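Local coordinates for citrate synthase (Pyrobaculum aerophilum, PDB 2IBP), which probably catalyses the condensation of oxaloacetate with acetyl-CoA and water to give citrate and CoA, a step of the tricarboxylic acid cycle, at residues Y90-P95 against V162-R167; A118-Y123 against D232-V237; A122-N127 against A151-A156; E145-I150 against H378-W383. One frame throughout, in Å; residues are numbered along the deposited sequence.

Interaction 1: residues Y90-P95 against V162-R167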
loop_
_atom_site.group_PDB
_atom_site.type_symbol
_atom_site.label_atom_id
_atom_site.label_comp_id
_atom_site.label_asym_id
_atom_site.label_seq_id
_atom_site.Cartn_x
_atom_site.Cartn_y
_atom_site.Cartn_z
ATOM N N TYR A 90 18.734 -14.894 8.697
ATOM C CA TYR A 90 17.785 -13.791 8.636
ATOM C C TYR A 90 16.482 -14.010 9.374
ATOM O O TYR A 90 15.734 -13.058 9.576
ATOM C CB TYR A 90 17.417 -13.472 7.191
ATOM C CG TYR A 90 18.563 -13.086 6.308
ATOM C CD1 TYR A 90 19.611 -12.323 6.793
ATOM C CD2 TYR A 90 18.501 -13.328 4.952
ATOM C CE1 TYR A 90 20.649 -11.950 5.953
ATOM C CE2 TYR A 90 19.498 -12.931 4.106
ATOM C CZ TYR A 90 20.563 -12.239 4.606
ATOM O OH TYR A 90 21.564 -11.873 3.745
ATOM N N ARG A 91 16.187 -15.240 9.776
ATOM C CA ARG A 91 14.895 -15.519 10.408
ATOM C C ARG A 91 14.588 -14.679 11.629
ATOM O O ARG A 91 13.434 -14.306 11.852
ATOM C CB ARG A 91 14.790 -16.986 10.811
ATOM C CG ARG A 91 14.764 -17.923 9.666
ATOM C CD ARG A 91 14.767 -19.334 10.186
ATOM N NE ARG A 91 14.741 -20.300 9.103
ATOM C CZ ARG A 91 14.903 -21.609 9.270
ATOM N NH1 ARG A 91 15.194 -22.096 10.466
ATOM N NH2 ARG A 91 14.831 -22.415 8.234
ATOM N N GLU A 92 15.577 -14.434 12.472
ATOM C CA GLU A 92 15.334 -13.722 13.721
ATOM C C GLU A 92 15.024 -12.259 13.454
ATOM O O GLU A 92 15.526 -11.680 12.487
ATOM C CB GLU A 92 16.524 -13.842 14.665
ATOM C CG GLU A 92 16.318 -13.235 16.041
ATOM C CD GLU A 92 15.128 -13.799 16.805
ATOM O OE1 GLU A 92 15.341 -14.665 17.680
ATOM O OE2 GLU A 92 13.977 -13.421 16.507
ATOM N N LEU A 93 14.151 -11.699 14.281
ATOM C CA LEU A 93 13.737 -10.328 14.131
ATOM C C LEU A 93 14.534 -9.429 15.057
ATOM O O LEU A 93 15.055 -9.858 16.093
ATOM C CB LEU A 93 12.242 -10.201 14.450
ATOM C CG LEU A 93 11.331 -11.105 13.634
ATOM C CD1 LEU A 93 9.877 -11.019 14.163
ATOM C CD2 LEU A 93 11.431 -10.776 12.145
ATOM N N HIS A 94 14.572 -8.151 14.690
ATOM C CA HIS A 94 15.201 -7.110 15.491
ATOM C C HIS A 94 14.384 -6.941 16.776
ATOM O O HIS A 94 13.144 -7.051 16.757
ATOM C CB HIS A 94 15.183 -5.799 14.702
ATOM C CG HIS A 94 15.976 -4.695 15.332
ATOM N ND1 HIS A 94 15.513 -3.959 16.402
ATOM C CD2 HIS A 94 17.186 -4.174 15.011
ATOM C CE1 HIS A 94 16.422 -3.058 16.739
ATOM N NE2 HIS A 94 17.450 -3.169 15.911
ATOM N N PRO A 95 15.047 -6.704 17.912
ATOM C CA PRO A 95 14.276 -6.548 19.135
ATOM C C PRO A 95 13.135 -5.523 19.049
ATOM O O PRO A 95 12.090 -5.725 19.652
ATOM C CB PRO A 95 15.337 -6.126 20.160
ATOM C CG PRO A 95 16.586 -6.729 19.664
ATOM C CD PRO A 95 16.499 -6.671 18.168
ATOM N N VAL A 162 4.754 -13.941 12.054
ATOM C CA VAL A 162 3.494 -14.644 12.259
ATOM C C VAL A 162 3.502 -15.459 13.546
ATOM O O VAL A 162 2.587 -15.363 14.371
ATOM C CB VAL A 162 3.162 -15.514 11.040
ATOM C CG1 VAL A 162 1.909 -16.371 11.295
ATOM C CG2 VAL A 162 3.014 -14.643 9.781
ATOM N N ALA A 163 4.519 -16.306 13.699
ATOM C CA ALA A 163 4.625 -17.177 14.861
ATOM C C ALA A 163 4.753 -16.403 16.171
ATOM O O ALA A 163 4.104 -16.749 17.166
ATOM C CB ALA A 163 5.799 -18.141 14.701
ATOM N N TYR A 164 5.553 -15.327 16.183
ATOM C CA TYR A 164 5.725 -14.546 17.402
ATOM C C TYR A 164 4.405 -13.908 17.806
ATOM O O TYR A 164 4.032 -13.920 18.965
ATOM C CB TYR A 164 6.761 -13.453 17.206
ATOM C CG TYR A 164 8.204 -13.897 17.308
ATOM C CD1 TYR A 164 8.553 -15.234 17.226
ATOM C CD2 TYR A 164 9.232 -12.959 17.363
ATOM C CE1 TYR A 164 9.884 -15.641 17.320
ATOM C CE2 TYR A 164 10.565 -13.355 17.416
ATOM C CZ TYR A 164 10.880 -14.704 17.379
ATOM O OH TYR A 164 12.202 -15.124 17.398
ATOM N N HIS A 165 3.662 -13.435 16.815
ATOM C CA HIS A 165 2.371 -12.863 17.124
ATOM C C HIS A 165 1.458 -13.933 17.702
ATOM O O HIS A 165 0.764 -13.700 18.703
ATOM C CB HIS A 165 1.728 -12.250 15.908
ATOM C CG HIS A 165 0.482 -11.510 16.238
ATOM N ND1 HIS A 165 -0.750 -12.120 16.250
ATOM C CD2 HIS A 165 0.292 -10.260 16.722
ATOM C CE1 HIS A 165 -1.662 -11.252 16.651
ATOM N NE2 HIS A 165 -1.056 -10.117 16.949
ATOM N N TYR A 166 1.448 -15.108 17.078
ATOM C CA TYR A 166 0.619 -16.205 17.580
ATOM C C TYR A 166 0.932 -16.474 19.045
ATOM O O TYR A 166 0.034 -16.527 19.875
ATOM C CB TYR A 166 0.774 -17.460 16.747
ATOM C CG TYR A 166 0.091 -18.647 17.371
ATOM C CD1 TYR A 166 -1.289 -18.733 17.386
ATOM C CD2 TYR A 166 0.824 -19.637 18.015
ATOM C CE1 TYR A 166 -1.925 -19.787 18.010
ATOM C CE2 TYR A 166 0.200 -20.716 18.598
ATOM C CZ TYR A 166 -1.171 -20.771 18.621
ATOM O OH TYR A 166 -1.791 -21.852 19.232
ATOM N N ARG A 167 2.207 -16.658 19.352
ATOM C CA ARG A 167 2.638 -16.934 20.718
ATOM C C ARG A 167 2.208 -15.828 21.669
ATOM O O ARG A 167 1.634 -16.100 22.715
ATOM C CB ARG A 167 4.154 -17.094 20.764
ATOM C CG ARG A 167 4.685 -18.216 19.900
ATOM C CD ARG A 167 4.288 -19.585 20.390
ATOM N NE ARG A 167 4.857 -19.898 21.705
ATOM C CZ ARG A 167 4.729 -21.092 22.275
ATOM N NH1 ARG A 167 4.083 -22.063 21.643
ATOM N NH2 ARG A 167 5.255 -21.310 23.459
#
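Tyr164 meets Glu92 and Leu93 where a long helix passes a loop of the mainly helical citrate synthase fold: helix 141-169 carries the tyrosine, and the link between helices 77-90 and 95-103 carries its two partners. Taken in order along residues 162-167, Val162 packs on Leu113 of helix 109-123, whereas Tyr164 turns to the loop. Its CG stands anti to the carbonyl carbon (chi1 -80°), which sends the ring out toward Glu92 and Leu93. The hydroxyl gives its proton to the glutamate, with Tyr164 OH and Glu92 OE2 2.6 Å apart. The acceptor lies near the plane of the ring, at its edge, and is itself approached on its syn side, only 15° out of the carboxylate plane. The two side chains cross at about a right angle, their flat groups inclined by 50°. Leu93 runs past the same ring in the opposite direction, Leu93 CD1 coming to 3.8 Å from Tyr164 CD2. Further on, His165 leaves the loop for Tyr362 and the carbonyl of Leu104. On the loop side, a salt bridge from Arg176 occupies Glu92 OE1. The bend of the glutamate at chi2 brings OE2 round to the amide that follows, where its anti lone pair receives Leu93 N at 2.8 Å, giving Glu92 OE2 a second donor beside the tyrosine.

Interaction 2: residues A118-Y123 against D232-V237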
loop_
_atom_site.group_PDB
_atom_site.type_symbol
_atom_site.label_atom_id
_atom_site.label_comp_id
_atom_site.label_asym_id
_atom_site.label_seq_id
_atom_site.Cartn_x
_atom_site.Cartn_y
_atom_site.Cartn_z
ATOM N N ALA A 118 7.100 -3.054 8.660
ATOM C CA ALA A 118 7.602 -1.677 8.628
ATOM C C ALA A 118 8.696 -1.500 9.687
ATOM O O ALA A 118 9.741 -0.891 9.435
ATOM C CB ALA A 118 6.471 -0.678 8.895
ATOM N N ALA A 119 8.444 -2.007 10.890
ATOM C CA ALA A 119 9.404 -1.894 11.985
ATOM C C ALA A 119 10.723 -2.559 11.656
ATOM O O ALA A 119 11.778 -1.990 11.922
ATOM C CB ALA A 119 8.846 -2.478 13.269
ATOM N N GLU A 120 10.669 -3.756 11.085
ATOM C CA GLU A 120 11.897 -4.467 10.730
ATOM C C GLU A 120 12.675 -3.701 9.664
ATOM O O GLU A 120 13.905 -3.592 9.728
ATOM C CB GLU A 120 11.585 -5.888 10.274
ATOM C CG GLU A 120 12.799 -6.763 9.997
ATOM C CD GLU A 120 13.552 -7.248 11.238
ATOM O OE1 GLU A 120 13.053 -7.128 12.385
ATOM O OE2 GLU A 120 14.657 -7.817 11.039
ATOM N N GLY A 121 11.971 -3.091 8.723
ATOM C CA GLY A 121 12.650 -2.332 7.681
ATOM C C GLY A 121 13.311 -1.075 8.221
ATOM O O GLY A 121 14.323 -0.582 7.674
ATOM N N ALA A 122 12.779 -0.595 9.347
ATOM C CA ALA A 122 13.207 0.671 9.954
ATOM C C ALA A 122 14.633 0.634 10.449
ATOM O O ALA A 122 15.339 1.645 10.412
ATOM C CB ALA A 122 12.287 1.032 11.092
ATOM N N TYR A 123 15.059 -0.532 10.925
ATOM C CA TYR A 123 16.395 -0.665 11.481
ATOM C C TYR A 123 17.320 -1.586 10.682
ATOM O O TYR A 123 18.454 -1.836 11.100
ATOM C CB TYR A 123 16.324 -1.112 12.939
ATOM C CG TYR A 123 15.721 -0.074 13.852
ATOM C CD1 TYR A 123 16.292 1.185 13.966
ATOM C CD2 TYR A 123 14.618 -0.359 14.626
ATOM C CE1 TYR A 123 15.748 2.144 14.796
ATOM C CE2 TYR A 123 14.059 0.590 15.455
ATOM C CZ TYR A 123 14.636 1.842 15.544
ATOM O OH TYR A 123 14.106 2.770 16.398
ATOM N N ASP A 232 10.947 1.729 -0.080
ATOM C CA ASP A 232 11.705 0.540 0.227
ATOM C C ASP A 232 10.924 -0.751 0.151
ATOM O O ASP A 232 9.696 -0.764 0.237
ATOM C CB ASP A 232 12.350 0.682 1.589
ATOM C CG ASP A 232 11.339 0.674 2.699
ATOM O OD1 ASP A 232 10.661 1.715 2.921
ATOM O OD2 ASP A 232 11.243 -0.375 3.355
ATOM N N LEU A 233 11.659 -1.856 0.041
ATOM C CA LEU A 233 11.053 -3.177 -0.073
ATOM C C LEU A 233 10.188 -3.569 1.097
ATOM O O LEU A 233 9.153 -4.231 0.917
ATOM C CB LEU A 233 12.129 -4.229 -0.314
ATOM C CG LEU A 233 12.673 -4.238 -1.736
ATOM C CD1 LEU A 233 14.081 -4.853 -1.803
ATOM C CD2 LEU A 233 11.704 -4.947 -2.659
ATOM N N TYR A 234 10.604 -3.211 2.309
ATOM C CA TYR A 234 9.793 -3.528 3.466
ATOM C C TYR A 234 8.464 -2.781 3.370
ATOM O O TYR A 234 7.410 -3.349 3.614
ATOM C CB TYR A 234 10.517 -3.165 4.746
ATOM C CG TYR A 234 11.633 -4.107 5.150
ATOM C CD1 TYR A 234 11.407 -5.094 6.098
ATOM C CD2 TYR A 234 12.921 -3.941 4.675
ATOM C CE1 TYR A 234 12.418 -5.915 6.546
ATOM C CE2 TYR A 234 13.948 -4.792 5.095
ATOM C CZ TYR A 234 13.687 -5.763 6.042
ATOM O OH TYR A 234 14.687 -6.609 6.513
ATOM N N SER A 235 8.517 -1.496 3.065
ATOM C CA SER A 235 7.289 -0.710 2.948
ATOM C C SER A 235 6.375 -1.248 1.845
ATOM O O SER A 235 5.148 -1.301 1.994
ATOM C CB SER A 235 7.636 0.758 2.710
ATOM O OG SER A 235 8.270 1.253 3.877
ATOM N N SER A 236 6.972 -1.699 0.744
ATOM C CA SER A 236 6.191 -2.277 -0.349
ATOM C C SER A 236 5.468 -3.558 0.117
ATOM O O SER A 236 4.294 -3.789 -0.198
ATOM C CB SER A 236 7.087 -2.554 -1.537
ATOM O OG SER A 236 7.632 -1.331 -2.036
ATOM N N VAL A 237 6.171 -4.373 0.890
ATOM C CA VAL A 237 5.573 -5.587 1.424
ATOM C C VAL A 237 4.490 -5.253 2.456
ATOM O O VAL A 237 3.414 -5.864 2.440
ATOM C CB VAL A 237 6.629 -6.567 1.969
ATOM C CG1 VAL A 237 5.960 -7.700 2.761
ATOM C CG2 VAL A 237 7.432 -7.123 0.817
#
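The Tyr234 side chain lies against the backbone of Gly121, an instance of two helices brought close by a residue without a side chain. Gly121 CA and Tyr234 CA are 5.2 Å apart. At the root, Tyr234 CB sits 3.7 Å from Gly121 CA; a CB modelled on the glycine would clash with it. Tyr234 CG, anti to the carbonyl carbon (chi1 -75°) so that the ring lies along the glycine, comes to 3.3 Å from Gly121 CA; Tyr234 CD1 is equally near Gly121 N, while CD2 also borders Gly121 CA. Gly121 CA stands over one face of the Tyr234 ring, 3.3 Å from its centroid and 16° off the normal, a CH-pi contact. Farther out, Tyr234 CE1 touches Glu120 CG at 3.6 Å, the methylene part of a side chain whose carboxylate turns to Thr97, His94 N and Lys157. The tip, Tyr234 OH, is hydrogen-bonded to Asp124. Asp232 caps the helix that bears the tyrosine: Ser235 N donates to Asp232 OD2 at 3.0 Å. Asp232 also forms a salt bridge with Lys245 of the second subunit. Tyr234 is set between helix 109-123, through Glu120 and Gly121, and helix 141-169, where it touches Ile150, Lys153 and Leu154.

Interaction 3: residues A122-N127 against A151-A156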
loop_
_atom_site.group_PDB
_atom_site.type_symbol
_atom_site.label_atom_id
_atom_site.label_comp_id
_atom_site.label_asym_id
_atom_site.label_seq_id
_atom_site.Cartn_x
_atom_site.Cartn_y
_atom_site.Cartn_z
ATOM N N ALA A 122 12.779 -0.595 9.347
ATOM C CA ALA A 122 13.207 0.671 9.954
ATOM C C ALA A 122 14.633 0.634 10.449
ATOM O O ALA A 122 15.339 1.645 10.412
ATOM C CB ALA A 122 12.287 1.032 11.092
ATOM N N TYR A 123 15.059 -0.532 10.925
ATOM C CA TYR A 123 16.395 -0.665 11.481
ATOM C C TYR A 123 17.320 -1.586 10.682
ATOM O O TYR A 123 18.454 -1.836 11.100
ATOM C CB TYR A 123 16.324 -1.112 12.939
ATOM C CG TYR A 123 15.721 -0.074 13.852
ATOM C CD1 TYR A 123 16.292 1.185 13.966
ATOM C CD2 TYR A 123 14.618 -0.359 14.626
ATOM C CE1 TYR A 123 15.748 2.144 14.796
ATOM C CE2 TYR A 123 14.059 0.590 15.455
ATOM C CZ TYR A 123 14.636 1.842 15.544
ATOM O OH TYR A 123 14.106 2.770 16.398
ATOM N N ASP A 124 16.846 -2.068 9.535
ATOM C CA ASP A 124 17.633 -2.929 8.650
ATOM C C ASP A 124 18.698 -2.069 7.974
ATOM O O ASP A 124 18.387 -1.166 7.206
ATOM C CB ASP A 124 16.729 -3.582 7.607
ATOM C CG ASP A 124 17.476 -4.535 6.684
ATOM O OD1 ASP A 124 18.535 -4.159 6.157
ATOM O OD2 ASP A 124 16.993 -5.665 6.511
ATOM N N GLU A 125 19.965 -2.340 8.277
ATOM C CA GLU A 125 21.063 -1.518 7.738
ATOM C C GLU A 125 21.165 -1.530 6.215
ATOM O O GLU A 125 21.467 -0.508 5.593
ATOM C CB GLU A 125 22.393 -1.946 8.367
ATOM C CG GLU A 125 22.448 -1.730 9.874
ATOM C CD GLU A 125 23.736 -2.240 10.509
ATOM O OE1 GLU A 125 24.677 -2.603 9.766
ATOM O OE2 GLU A 125 23.803 -2.279 11.758
ATOM N N ASP A 126 20.931 -2.686 5.621
ATOM C CA ASP A 126 20.924 -2.815 4.172
ATOM C C ASP A 126 19.833 -1.940 3.590
ATOM O O ASP A 126 20.006 -1.298 2.575
ATOM C CB ASP A 126 20.669 -4.262 3.760
ATOM C CG ASP A 126 21.839 -5.176 4.070
ATOM O OD1 ASP A 126 22.997 -4.698 4.059
ATOM O OD2 ASP A 126 21.599 -6.384 4.277
ATOM N N ASN A 127 18.657 -2.016 4.190
ATOM C CA ASN A 127 17.547 -1.232 3.725
ATOM C C ASN A 127 17.922 0.250 3.772
ATOM O O ASN A 127 17.643 0.984 2.834
ATOM C CB ASN A 127 16.313 -1.494 4.592
ATOM C CG ASN A 127 15.012 -1.110 3.901
ATOM O OD1 ASN A 127 14.829 -1.383 2.715
ATOM N ND2 ASN A 127 14.040 -0.635 4.692
ATOM N N ALA A 151 15.226 -8.645 -0.041
ATOM C CA ALA A 151 14.175 -9.556 -0.505
ATOM C C ALA A 151 14.281 -10.896 0.238
ATOM O O ALA A 151 13.279 -11.413 0.752
ATOM C CB ALA A 151 14.244 -9.752 -2.011
ATOM N N GLU A 152 15.493 -11.434 0.356
ATOM C CA GLU A 152 15.697 -12.677 1.107
ATOM C C GLU A 152 15.278 -12.535 2.577
ATOM O O GLU A 152 14.626 -13.405 3.136
ATOM C CB GLU A 152 17.167 -13.112 1.034
ATOM C CG GLU A 152 17.585 -13.550 -0.324
ATOM C CD GLU A 152 19.008 -14.071 -0.372
ATOM O OE1 GLU A 152 19.700 -14.078 0.677
ATOM O OE2 GLU A 152 19.405 -14.524 -1.461
ATOM N N LYS A 153 15.600 -11.401 3.180
ATOM C CA LYS A 153 15.260 -11.166 4.568
ATOM C C LYS A 153 13.762 -11.168 4.752
ATOM O O LYS A 153 13.254 -11.710 5.725
ATOM C CB LYS A 153 15.826 -9.855 5.064
ATOM C CG LYS A 153 17.312 -9.877 5.264
ATOM C CD LYS A 153 17.783 -8.508 5.621
ATOM C CE LYS A 153 19.261 -8.431 5.782
ATOM N NZ LYS A 153 19.619 -7.000 6.018
ATOM N N LEU A 154 13.049 -10.508 3.845
ATOM C CA LEU A 154 11.581 -10.470 3.942
ATOM C C LEU A 154 10.952 -11.877 3.855
ATOM O O LEU A 154 10.030 -12.218 4.600
ATOM C CB LEU A 154 11.036 -9.555 2.843
ATOM C CG LEU A 154 11.140 -8.075 3.224
ATOM C CD1 LEU A 154 11.199 -7.145 2.028
ATOM C CD2 LEU A 154 10.015 -7.657 4.179
ATOM N N VAL A 155 11.472 -12.694 2.959
ATOM C CA VAL A 155 10.974 -14.055 2.804
ATOM C C VAL A 155 11.307 -14.858 4.080
ATOM O O VAL A 155 10.486 -15.614 4.598
ATOM C CB VAL A 155 11.602 -14.698 1.567
ATOM C CG1 VAL A 155 11.232 -16.192 1.481
ATOM C CG2 VAL A 155 11.170 -13.942 0.318
ATOM N N ALA A 156 12.512 -14.666 4.600
ATOM C CA ALA A 156 12.942 -15.404 5.788
ATOM C C ALA A 156 12.230 -15.036 7.071
ATOM O O ALA A 156 12.025 -15.885 7.936
ATOM C CB ALA A 156 14.458 -15.240 5.977
HETATM O O HOH W 1 21.310 -5.258 7.355
#
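Lys153 and Asp124 come at each other from opposite directions, while Asp126 crosses the lysine at about a right angle, so the ammonium receives carboxylates from two quarters. The lysine chain is extended beyond CG, which carries NZ across the gap between backbones whose nearest CA atoms, those of Asp124 and Lys153, are 9.5 Å apart. Lys153 NZ lies 3.0 Å from Asp124 OD2, on its syn side and 28° out of the carboxylate plane; its bond to Asp124 OD1 is weak. The approach of Asp126 OD2 is short, but the placing of that oxygen is less sure. Together the three residues form a salt-bridge network between helix 141-169 and the start of helix 125-135, where Asp124 is also the N-cap. Asn127 N donates to Asp124 OD1 at 2.9 Å, nearly straight (164°) but from above the carboxylate plane. Asp124 OD2 is also hydrogen-bonded to Tyr234 OH, its strongest polar partner. With an alanine in place of Asp124, the Lys153 ammonium would probably lose one of its two carboxylates, the helix its side-chain cap and the Tyr234 hydroxyl its mate. A water accepts from Lys153 NZ at 2.8 Å and from Asp126 N at 3.1 Å.

Interaction 4: residues E145-I150 against H378-W383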
loop_
_atom_site.group_PDB
_atom_site.type_symbol
_atom_site.label_atom_id
_atom_site.label_comp_id
_atom_site.label_asym_id
_atom_site.label_seq_id
_atom_site.Cartn_x
_atom_site.Cartn_y
_atom_site.Cartn_z
ATOM N N GLU A 145 22.401 -5.757 -5.338
ATOM C CA GLU A 145 22.839 -6.738 -4.349
ATOM C C GLU A 145 22.130 -6.492 -3.016
ATOM O O GLU A 145 21.657 -7.435 -2.394
ATOM C CB GLU A 145 24.360 -6.725 -4.165
ATOM C CG GLU A 145 25.151 -7.300 -5.337
ATOM C CD GLU A 145 24.973 -8.811 -5.530
ATOM O OE1 GLU A 145 24.188 -9.447 -4.791
ATOM O OE2 GLU A 145 25.640 -9.369 -6.430
ATOM N N LEU A 146 22.017 -5.225 -2.607
ATOM C CA LEU A 146 21.301 -4.876 -1.376
ATOM C C LEU A 146 19.842 -5.306 -1.491
ATOM O O LEU A 146 19.281 -5.892 -0.557
ATOM C CB LEU A 146 21.339 -3.362 -1.105
ATOM C CG LEU A 146 22.710 -2.776 -0.758
ATOM C CD1 LEU A 146 22.696 -1.249 -0.694
ATOM C CD2 LEU A 146 23.178 -3.372 0.548
ATOM N N ALA A 147 19.233 -4.979 -2.628
ATOM C CA ALA A 147 17.813 -5.268 -2.863
ATOM C C ALA A 147 17.536 -6.774 -2.732
ATOM O O ALA A 147 16.549 -7.187 -2.134
ATOM C CB ALA A 147 17.366 -4.748 -4.229
ATOM N N TYR A 148 18.409 -7.604 -3.286
ATOM C CA TYR A 148 18.197 -9.056 -3.204
ATOM C C TYR A 148 18.404 -9.559 -1.782
ATOM O O TYR A 148 17.685 -10.458 -1.312
ATOM C CB TYR A 148 19.061 -9.790 -4.224
ATOM C CG TYR A 148 18.441 -9.749 -5.603
ATOM C CD1 TYR A 148 18.532 -8.616 -6.403
ATOM C CD2 TYR A 148 17.642 -10.792 -6.046
ATOM C CE1 TYR A 148 17.905 -8.557 -7.641
ATOM C CE2 TYR A 148 17.021 -10.758 -7.283
ATOM C CZ TYR A 148 17.143 -9.637 -8.076
ATOM O OH TYR A 148 16.518 -9.606 -9.307
ATOM N N ARG A 149 19.369 -8.985 -1.077
ATOM C CA ARG A 149 19.596 -9.328 0.325
ATOM C C ARG A 149 18.312 -9.022 1.120
ATOM O O ARG A 149 17.859 -9.819 1.937
ATOM C CB ARG A 149 20.774 -8.520 0.881
ATOM C CG ARG A 149 21.466 -9.089 2.115
ATOM C CD ARG A 149 22.705 -8.239 2.491
ATOM N NE ARG A 149 23.569 -7.993 1.334
ATOM C CZ ARG A 149 24.510 -7.052 1.269
ATOM N NH1 ARG A 149 24.724 -6.229 2.292
ATOM N NH2 ARG A 149 25.219 -6.906 0.156
ATOM N N ILE A 150 17.745 -7.840 0.882
ATOM C CA ILE A 150 16.525 -7.409 1.575
ATOM C C ILE A 150 15.349 -8.307 1.235
ATOM O O ILE A 150 14.546 -8.665 2.117
ATOM C CB ILE A 150 16.207 -5.930 1.277
ATOM C CG1 ILE A 150 17.338 -5.055 1.836
ATOM C CG2 ILE A 150 14.842 -5.533 1.869
ATOM C CD1 ILE A 150 17.437 -3.654 1.232
ATOM N N HIS A 378 8.442 -9.507 -7.779
ATOM C CA HIS A 378 7.716 -8.596 -8.663
ATOM C C HIS A 378 8.238 -7.175 -8.551
ATOM O O HIS A 378 8.409 -6.515 -9.554
ATOM C CB HIS A 378 6.223 -8.631 -8.393
ATOM C CG HIS A 378 5.501 -9.702 -9.142
ATOM N ND1 HIS A 378 5.078 -9.543 -10.445
ATOM C CD2 HIS A 378 5.070 -10.927 -8.755
ATOM C CE1 HIS A 378 4.452 -10.636 -10.839
ATOM N NE2 HIS A 378 4.449 -11.497 -9.838
ATOM N N VAL A 379 8.539 -6.745 -7.330
ATOM C CA VAL A 379 9.106 -5.411 -7.111
ATOM C C VAL A 379 10.453 -5.283 -7.818
ATOM O O VAL A 379 10.679 -4.346 -8.590
ATOM C CB VAL A 379 9.260 -5.073 -5.632
ATOM C CG1 VAL A 379 10.160 -3.832 -5.449
ATOM C CG2 VAL A 379 7.869 -4.857 -5.025
ATOM N N LEU A 380 11.337 -6.247 -7.580
ATOM C CA LEU A 380 12.654 -6.208 -8.199
ATOM C C LEU A 380 12.544 -6.214 -9.713
ATOM O O LEU A 380 13.296 -5.512 -10.395
ATOM C CB LEU A 380 13.529 -7.342 -7.694
ATOM C CG LEU A 380 13.796 -7.260 -6.190
ATOM C CD1 LEU A 380 14.589 -8.459 -5.716
ATOM C CD2 LEU A 380 14.483 -5.975 -5.781
ATOM N N GLU A 381 11.606 -6.983 -10.244
ATOM C CA GLU A 381 11.390 -7.008 -11.674
ATOM C C GLU A 381 10.964 -5.634 -12.192
ATOM O O GLU A 381 11.497 -5.140 -13.177
ATOM C CB GLU A 381 10.347 -8.054 -12.039
ATOM C CG GLU A 381 10.104 -8.175 -13.516
ATOM C CD GLU A 381 9.158 -9.293 -13.837
ATOM O OE1 GLU A 381 7.976 -9.188 -13.440
ATOM O OE2 GLU A 381 9.597 -10.265 -14.498
ATOM N N TYR A 382 10.027 -4.997 -11.496
ATOM C CA TYR A 382 9.553 -3.681 -11.904
ATOM C C TYR A 382 10.692 -2.673 -11.880
ATOM O O TYR A 382 10.775 -1.801 -12.743
ATOM C CB TYR A 382 8.411 -3.209 -11.005
ATOM C CG TYR A 382 7.671 -2.044 -11.594
ATOM C CD1 TYR A 382 6.893 -2.223 -12.728
ATOM C CD2 TYR A 382 7.743 -0.775 -11.027
ATOM C CE1 TYR A 382 6.224 -1.168 -13.304
ATOM C CE2 TYR A 382 7.042 0.295 -11.580
ATOM C CZ TYR A 382 6.306 0.087 -12.740
ATOM O OH TYR A 382 5.631 1.122 -13.344
ATOM N N TRP A 383 11.523 -2.764 -10.850
ATOM C CA TRP A 383 12.664 -1.869 -10.704
ATOM C C TRP A 383 13.706 -1.988 -11.813
ATOM O O TRP A 383 14.630 -1.163 -11.883
ATOM C CB TRP A 383 13.331 -2.035 -9.351
ATOM C CG TRP A 383 12.588 -1.410 -8.212
ATOM C CD1 TRP A 383 11.539 -0.531 -8.287
ATOM C CD2 TRP A 383 13.006 -1.407 -6.842
ATOM N NE1 TRP A 383 11.216 -0.077 -7.040
ATOM C CE2 TRP A 383 12.112 -0.573 -6.133
ATOM C CE3 TRP A 383 14.028 -2.055 -6.139
ATOM C CZ2 TRP A 383 12.219 -0.362 -4.761
ATOM C CZ3 TRP A 383 14.137 -1.841 -4.779
ATOM C CH2 TRP A 383 13.232 -1.003 -4.100
#
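Trp383, which meets Ala147 across this contact, is held by both its nitrogens: Trp383 N donates to Val379 O at 2.9 Å, and NE1 is hydrogen-bonded to the carbonyl of Ala227. Val379 CG1 lies over the centre of the indole face, and the ring presents its edge to the neighbouring helix, with Trp383 CZ3 4.4 Å from Ala147 CB. Leu380 makes the main contact. Its CG is anti to its own carbonyl carbon (chi1 -62°), and from there the two methyls part to separate targets. Leu380 CD2 presses on Ala147 CB at 3.5 Å, tighter than usual for two carbons. Leu380 CD1 stands over the middle of the Tyr148 ring, 3.6 Å from its centroid and 9° off the normal, a CH-pi contact. Tyr148 also meets the ring of Tyr71, with planes at about 20°. A serine in place of Tyr148 would probably leave Leu380 CD1 without its aromatic cover and open a gap beside the leucine. Ala147 and Leu380, whose CA atoms are 7.5 Å apart, bring helices 141-169 and 363-382 together in the apolar helix-to-helix packing of the mainly helical citrate synthase fold.

How the interactions relate
Interactions 1, 3 and 4 all use helix 141-169, and interaction 2 is tied to each of them. Interactions 2 and 3 are closest, with centres about 7 Å apart, and share Ala122 and Tyr123; Tyr234 OH lies 2.5 Å from Asp124 OD2, joining the ring of one to the salt-bridge network of the other. Interactions 3 and 4 meet in the salt bridge of Asp126 OD1 with Arg149 NH1, at 2.9 Å. Leu233 packs on Val379, linking interactions 2 and 4. Interaction 1 lies about 13, 15 and 23 Å from interactions 3, 2 and 4 between centres, yet His94 N reaches Glu120 OE1 at 2.9 Å. All four lie away from the predicted active-site residues His289 and Asp346.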